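Local atomic coordinates of Alr1585 protein (Nostoc sp., PDB entry 5C2I), a protein that probably reduces hydrogen peroxide at a haem while oxidising dyes and other substrates, as a DyP-type peroxidase that assembles into a tetramer. Residues L46-K51 and A177-R182; F96-H101 and F457-S462. The protein carries 1 engineered substitution. One frame throughout, in Å; residues are numbered along the deposited sequence.

Contact 1 (L46-K51 and A177-R182)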
# COMPACT_ATOMS: atom_id res chain seq x y z
N LEU A 46 4.10 -27.59 -13.97
CA LEU A 46 5.24 -28.30 -14.56
C LEU A 46 4.73 -29.41 -15.46
O LEU A 46 4.08 -30.35 -15.00
CB LEU A 46 6.13 -28.87 -13.47
CG LEU A 46 6.63 -27.95 -12.39
CD1 LEU A 46 7.37 -28.74 -11.30
CD2 LEU A 46 7.52 -26.87 -12.99
N PHE A 47 5.02 -29.29 -16.75
CA PHE A 47 4.64 -30.28 -17.72
C PHE A 47 5.79 -31.25 -17.90
O PHE A 47 6.93 -30.83 -18.10
CB PHE A 47 4.30 -29.64 -19.07
CG PHE A 47 3.03 -28.84 -19.03
CD1 PHE A 47 3.04 -27.51 -18.61
CD2 PHE A 47 1.85 -29.42 -19.36
CE1 PHE A 47 1.86 -26.77 -18.56
CE2 PHE A 47 0.66 -28.71 -19.28
CZ PHE A 47 0.67 -27.39 -18.91
N LEU A 48 5.48 -32.53 -17.82
CA LEU A 48 6.47 -33.57 -17.76
C LEU A 48 6.41 -34.54 -18.89
O LEU A 48 5.35 -34.89 -19.34
CB LEU A 48 6.28 -34.40 -16.49
CG LEU A 48 6.15 -33.64 -15.19
CD1 LEU A 48 6.00 -34.66 -14.05
CD2 LEU A 48 7.36 -32.75 -14.94
N GLN A 49 7.59 -34.96 -19.32
CA GLN A 49 7.78 -36.16 -20.14
C GLN A 49 8.73 -37.09 -19.40
O GLN A 49 9.92 -36.74 -19.14
CB GLN A 49 8.39 -35.82 -21.47
CG GLN A 49 8.52 -36.97 -22.44
CD GLN A 49 9.16 -36.51 -23.74
OE1 GLN A 49 10.32 -36.73 -23.97
NE2 GLN A 49 8.40 -35.82 -24.56
N PHE A 50 8.22 -38.25 -19.03
CA PHE A 50 9.02 -39.21 -18.27
C PHE A 50 10.13 -39.79 -19.13
O PHE A 50 9.99 -39.95 -20.34
CB PHE A 50 8.11 -40.30 -17.67
CG PHE A 50 7.09 -39.74 -16.71
CD1 PHE A 50 7.49 -39.06 -15.55
CD2 PHE A 50 5.74 -39.92 -16.92
CE1 PHE A 50 6.56 -38.53 -14.67
CE2 PHE A 50 4.81 -39.40 -16.04
CZ PHE A 50 5.22 -38.71 -14.91
N LYS A 51 11.25 -40.10 -18.50
CA LYS A 51 12.44 -40.52 -19.26
C LYS A 51 12.30 -42.00 -19.68
O LYS A 51 11.78 -42.83 -18.92
CB LYS A 51 13.69 -40.34 -18.43
CG LYS A 51 14.00 -38.90 -18.13
CD LYS A 51 15.27 -38.79 -17.32
CE LYS A 51 15.68 -37.34 -17.12
NZ LYS A 51 16.86 -37.28 -16.23
N ALA A 177 12.28 -37.45 -15.02
CA ALA A 177 11.41 -36.75 -15.97
C ALA A 177 12.11 -35.53 -16.54
O ALA A 177 12.88 -34.88 -15.83
CB ALA A 177 10.12 -36.31 -15.30
N GLU A 178 11.80 -35.21 -17.79
CA GLU A 178 12.12 -33.93 -18.37
C GLU A 178 10.99 -32.98 -18.04
O GLU A 178 9.82 -33.33 -18.20
CB GLU A 178 12.22 -34.03 -19.90
CG GLU A 178 13.31 -34.97 -20.40
CD GLU A 178 14.70 -34.50 -20.04
OE1 GLU A 178 14.88 -33.28 -19.88
OE2 GLU A 178 15.60 -35.34 -19.87
N ILE A 179 11.32 -31.80 -17.56
CA ILE A 179 10.32 -30.76 -17.42
C ILE A 179 10.31 -30.05 -18.77
O ILE A 179 11.25 -29.31 -19.07
CB ILE A 179 10.66 -29.83 -16.25
CG1 ILE A 179 10.61 -30.62 -14.92
CG2 ILE A 179 9.71 -28.67 -16.22
CD1 ILE A 179 11.16 -29.87 -13.73
N VAL A 180 9.30 -30.29 -19.58
CA VAL A 180 9.31 -29.79 -20.96
C VAL A 180 8.73 -28.39 -21.05
O VAL A 180 8.94 -27.69 -22.04
CB VAL A 180 8.59 -30.76 -21.95
CG1 VAL A 180 9.28 -32.12 -21.94
CG2 VAL A 180 7.10 -30.89 -21.65
N HIS A 181 7.99 -27.98 -20.03
CA HIS A 181 7.40 -26.65 -20.01
C HIS A 181 7.04 -26.26 -18.59
O HIS A 181 6.67 -27.14 -17.78
CB HIS A 181 6.16 -26.61 -20.90
CG HIS A 181 5.62 -25.25 -21.09
ND1 HIS A 181 6.36 -24.26 -21.68
CD2 HIS A 181 4.48 -24.67 -20.65
CE1 HIS A 181 5.66 -23.13 -21.68
NE2 HIS A 181 4.52 -23.36 -21.06
N ARG A 182 7.16 -24.96 -18.29
CA ARG A 182 6.73 -24.42 -17.00
C ARG A 182 5.92 -23.14 -17.21
O ARG A 182 6.26 -22.30 -18.04
CB ARG A 182 7.93 -24.13 -16.10
CG ARG A 182 7.60 -23.45 -14.78
CD ARG A 182 8.80 -23.31 -13.84
NE ARG A 182 8.50 -22.44 -12.70
CZ ARG A 182 9.09 -22.47 -11.52
NH1 ARG A 182 10.01 -23.38 -11.22
NH2 ARG A 182 8.71 -21.59 -10.61
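A177 meets F50 across two antiparallel strands of the DyP ferredoxin-like sheet, its CB 3.8 Å from F50 CD1; a methyl is small enough to lie beside that large ring. E178 pairs with Q49 through two backbone bonds, and Q49 N-H reaches E178 O nearly straight. K51 crosses E178 at about a right angle: its extended chain passes A177 N, and CE comes 3.4 Å from E178 OE2, while NZ bonds to R174 O. A methionine in its place would probably leave R174 O without this partner and take the lysine's positive charge away from E178. I179 lies alongside L48, CG1 3.9 Å from CD2. V180 is the extra residue of a beta bulge; its N still bonds to F47 O at 2.8 Å, though bent to 147°, and its CG1 rests on Q49 CB. H181 brings its ring edge to F47, CD2 3.8 Å from F47 CD1. The two planes are inclined at 45°; CG anti to the backbone N (chi1 -171°) turns the imidazole alongside F47, and NE2 bonds to E183. R182 lays its aliphatic CG and CD against L46 CD2, sending NE on to D184. The chemistry therefore divides: backbone bonds and apolar contacts join the strands, while the polar ends of K51, H181 and R182 find their main partners outside the pair.

Contact 2 (F96-H101 and F457-S462)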
# COMPACT_ATOMS: atom_id res chain seq x y z
N PHE A 96 -1.93 -33.56 -9.33
CA PHE A 96 -1.16 -34.31 -10.32
C PHE A 96 -2.11 -34.85 -11.40
O PHE A 96 -3.12 -35.50 -11.07
CB PHE A 96 -0.42 -35.46 -9.66
CG PHE A 96 0.45 -36.27 -10.59
CD1 PHE A 96 1.69 -35.81 -10.95
CD2 PHE A 96 -0.00 -37.46 -11.13
CE1 PHE A 96 2.47 -36.52 -11.87
CE2 PHE A 96 0.78 -38.20 -12.01
CZ PHE A 96 2.02 -37.72 -12.36
N PHE A 97 -1.77 -34.60 -12.66
CA PHE A 97 -2.59 -35.04 -13.80
C PHE A 97 -1.80 -35.89 -14.78
O PHE A 97 -0.60 -35.65 -14.99
CB PHE A 97 -3.14 -33.83 -14.54
CG PHE A 97 -3.78 -32.76 -13.67
CD1 PHE A 97 -5.09 -32.84 -13.29
CD2 PHE A 97 -3.05 -31.64 -13.26
CE1 PHE A 97 -5.66 -31.85 -12.49
CE2 PHE A 97 -3.61 -30.64 -12.52
CZ PHE A 97 -4.92 -30.74 -12.11
N LEU A 98 -2.47 -36.86 -15.39
CA LEU A 98 -1.89 -37.71 -16.44
C LEU A 98 -2.59 -37.51 -17.76
O LEU A 98 -3.82 -37.43 -17.81
CB LEU A 98 -1.96 -39.21 -16.07
CG LEU A 98 -1.02 -39.63 -14.93
CD1 LEU A 98 -1.44 -40.98 -14.38
CD2 LEU A 98 0.42 -39.65 -15.39
N SER A 99 -1.81 -37.45 -18.84
CA SER A 99 -2.36 -37.53 -20.19
C SER A 99 -2.55 -38.99 -20.59
O SER A 99 -2.03 -39.90 -19.92
CB SER A 99 -1.40 -36.87 -21.21
OG SER A 99 -0.22 -37.64 -21.38
N ARG A 100 -3.25 -39.22 -21.70
CA ARG A 100 -3.31 -40.58 -22.24
C ARG A 100 -1.91 -41.13 -22.51
O ARG A 100 -1.61 -42.31 -22.19
CB ARG A 100 -4.19 -40.67 -23.48
CG ARG A 100 -4.25 -42.12 -24.05
CD ARG A 100 -3.22 -42.37 -25.15
NE ARG A 100 -3.51 -41.56 -26.36
CZ ARG A 100 -2.77 -41.50 -27.46
NH1 ARG A 100 -1.68 -42.23 -27.63
NH2 ARG A 100 -3.20 -40.74 -28.48
N HIS A 101 -1.03 -40.31 -23.09
CA HIS A 101 0.35 -40.77 -23.35
C HIS A 101 1.04 -41.16 -22.05
O HIS A 101 1.86 -42.08 -22.00
CB HIS A 101 1.17 -39.73 -24.14
CG HIS A 101 0.95 -39.76 -25.63
ND1 HIS A 101 0.22 -38.80 -26.29
CD2 HIS A 101 1.34 -40.64 -26.58
CE1 HIS A 101 0.20 -39.05 -27.59
NE2 HIS A 101 0.86 -40.17 -27.79
N PHE A 457 -6.36 -36.43 -17.21
CA PHE A 457 -7.26 -36.95 -16.17
C PHE A 457 -6.57 -36.71 -14.83
O PHE A 457 -5.35 -36.91 -14.71
CB PHE A 457 -7.49 -38.42 -16.39
CG PHE A 457 -8.51 -39.02 -15.48
CD1 PHE A 457 -9.84 -38.64 -15.56
CD2 PHE A 457 -8.16 -39.95 -14.55
CE1 PHE A 457 -10.79 -39.18 -14.72
CE2 PHE A 457 -9.11 -40.56 -13.72
CZ PHE A 457 -10.43 -40.13 -13.78
N ALA A 458 -7.33 -36.21 -13.86
CA ALA A 458 -6.92 -36.13 -12.46
C ALA A 458 -7.29 -37.45 -11.80
O ALA A 458 -8.46 -37.66 -11.50
CB ALA A 458 -7.62 -34.98 -11.77
N PRO A 459 -6.31 -38.36 -11.58
CA PRO A 459 -6.69 -39.63 -11.00
C PRO A 459 -7.03 -39.55 -9.51
O PRO A 459 -6.70 -38.56 -8.87
CB PRO A 459 -5.44 -40.51 -11.22
CG PRO A 459 -4.57 -39.75 -12.16
CD PRO A 459 -4.89 -38.31 -11.92
N SER A 460 -7.67 -40.58 -8.99
CA SER A 460 -7.90 -40.71 -7.56
C SER A 460 -6.54 -40.81 -6.89
O SER A 460 -5.55 -41.25 -7.50
CB SER A 460 -8.74 -41.96 -7.27
OG SER A 460 -8.04 -43.16 -7.59
N ILE A 461 -6.49 -40.37 -5.64
CA ILE A 461 -5.27 -40.36 -4.87
C ILE A 461 -4.76 -41.79 -4.59
O ILE A 461 -3.56 -42.05 -4.72
CB ILE A 461 -5.44 -39.53 -3.58
CG1 ILE A 461 -5.64 -38.05 -3.99
CG2 ILE A 461 -4.23 -39.72 -2.67
CD1 ILE A 461 -6.09 -37.13 -2.87
N SER A 462 -5.67 -42.71 -4.28
CA SER A 462 -5.31 -44.11 -4.01
C SER A 462 -4.63 -44.75 -5.21
O SER A 462 -3.65 -45.49 -5.05
CB SER A 462 -6.53 -44.95 -3.54
OG SER A 462 -7.57 -44.97 -4.52
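L98 and F457 form a single antiparallel, hydrogen-bonded bridge that joins the edge strand 93-98 of one ferredoxin-like sheet to the end of strand 448-458 in the other, a link between the two alpha+beta halves of the DyP fold. Both of its bonds are nearly straight: L98 N to F457 O spans 3.0 Å, in the carbonyl plane, and F457 N to L98 O is 2.8 Å. Packing is tight just beside it. F97 has CG anti to its carbonyl carbon (chi1 -48°), which carries CD1 to 3.6 Å from A458 CB; alanine suits the place because its methyl fits obliquely against the ring, whose edge also faces F457 O. L98 crosses P459 at about a right angle, CD1 4.0 Å from CG, one apolar branch against a ring carbon. F457 contributes mainly its backbone here, since its own ring leads away to meet Y253. The contact then loosens as both chains turn into diverging helices, where R100, H101 and S462 are partly exposed. S99 and S460 each serve as N-cap, a natural role for a short hydroxyl side chain, and beyond them R100 turns to E104 and R120 while S462 bonds to D29; none of these meets the other segment. Proline probably helps to end the pairing here: it has no N-H to offer F96 O, so P459 CD stands 3.4 Å from F96 O, and that oxygen takes a hydrogen bond from Q31 NE2.

How the contacts relate
Contacts 1 and 2 have centres 15 Å apart and share one antiparallel sheet, with strand 150-156 lying between strands 42-50 and 93-98. Contact 1 is pairing within that sheet, whereas contact 2 joins its edge to the sheet of the other half. They touch directly through the rings of F50 and F96, whose CZ atoms are 4.2 Å apart, while A150 of the intervening strand packs on both rings. Contact 1 also faces the second subunit, Q171 of that chain packing on H181; contact 2 is buried within its own chain. The haem pocket is built from residues between 197 and 448, so neither contact supplies a residue of the haem pocket.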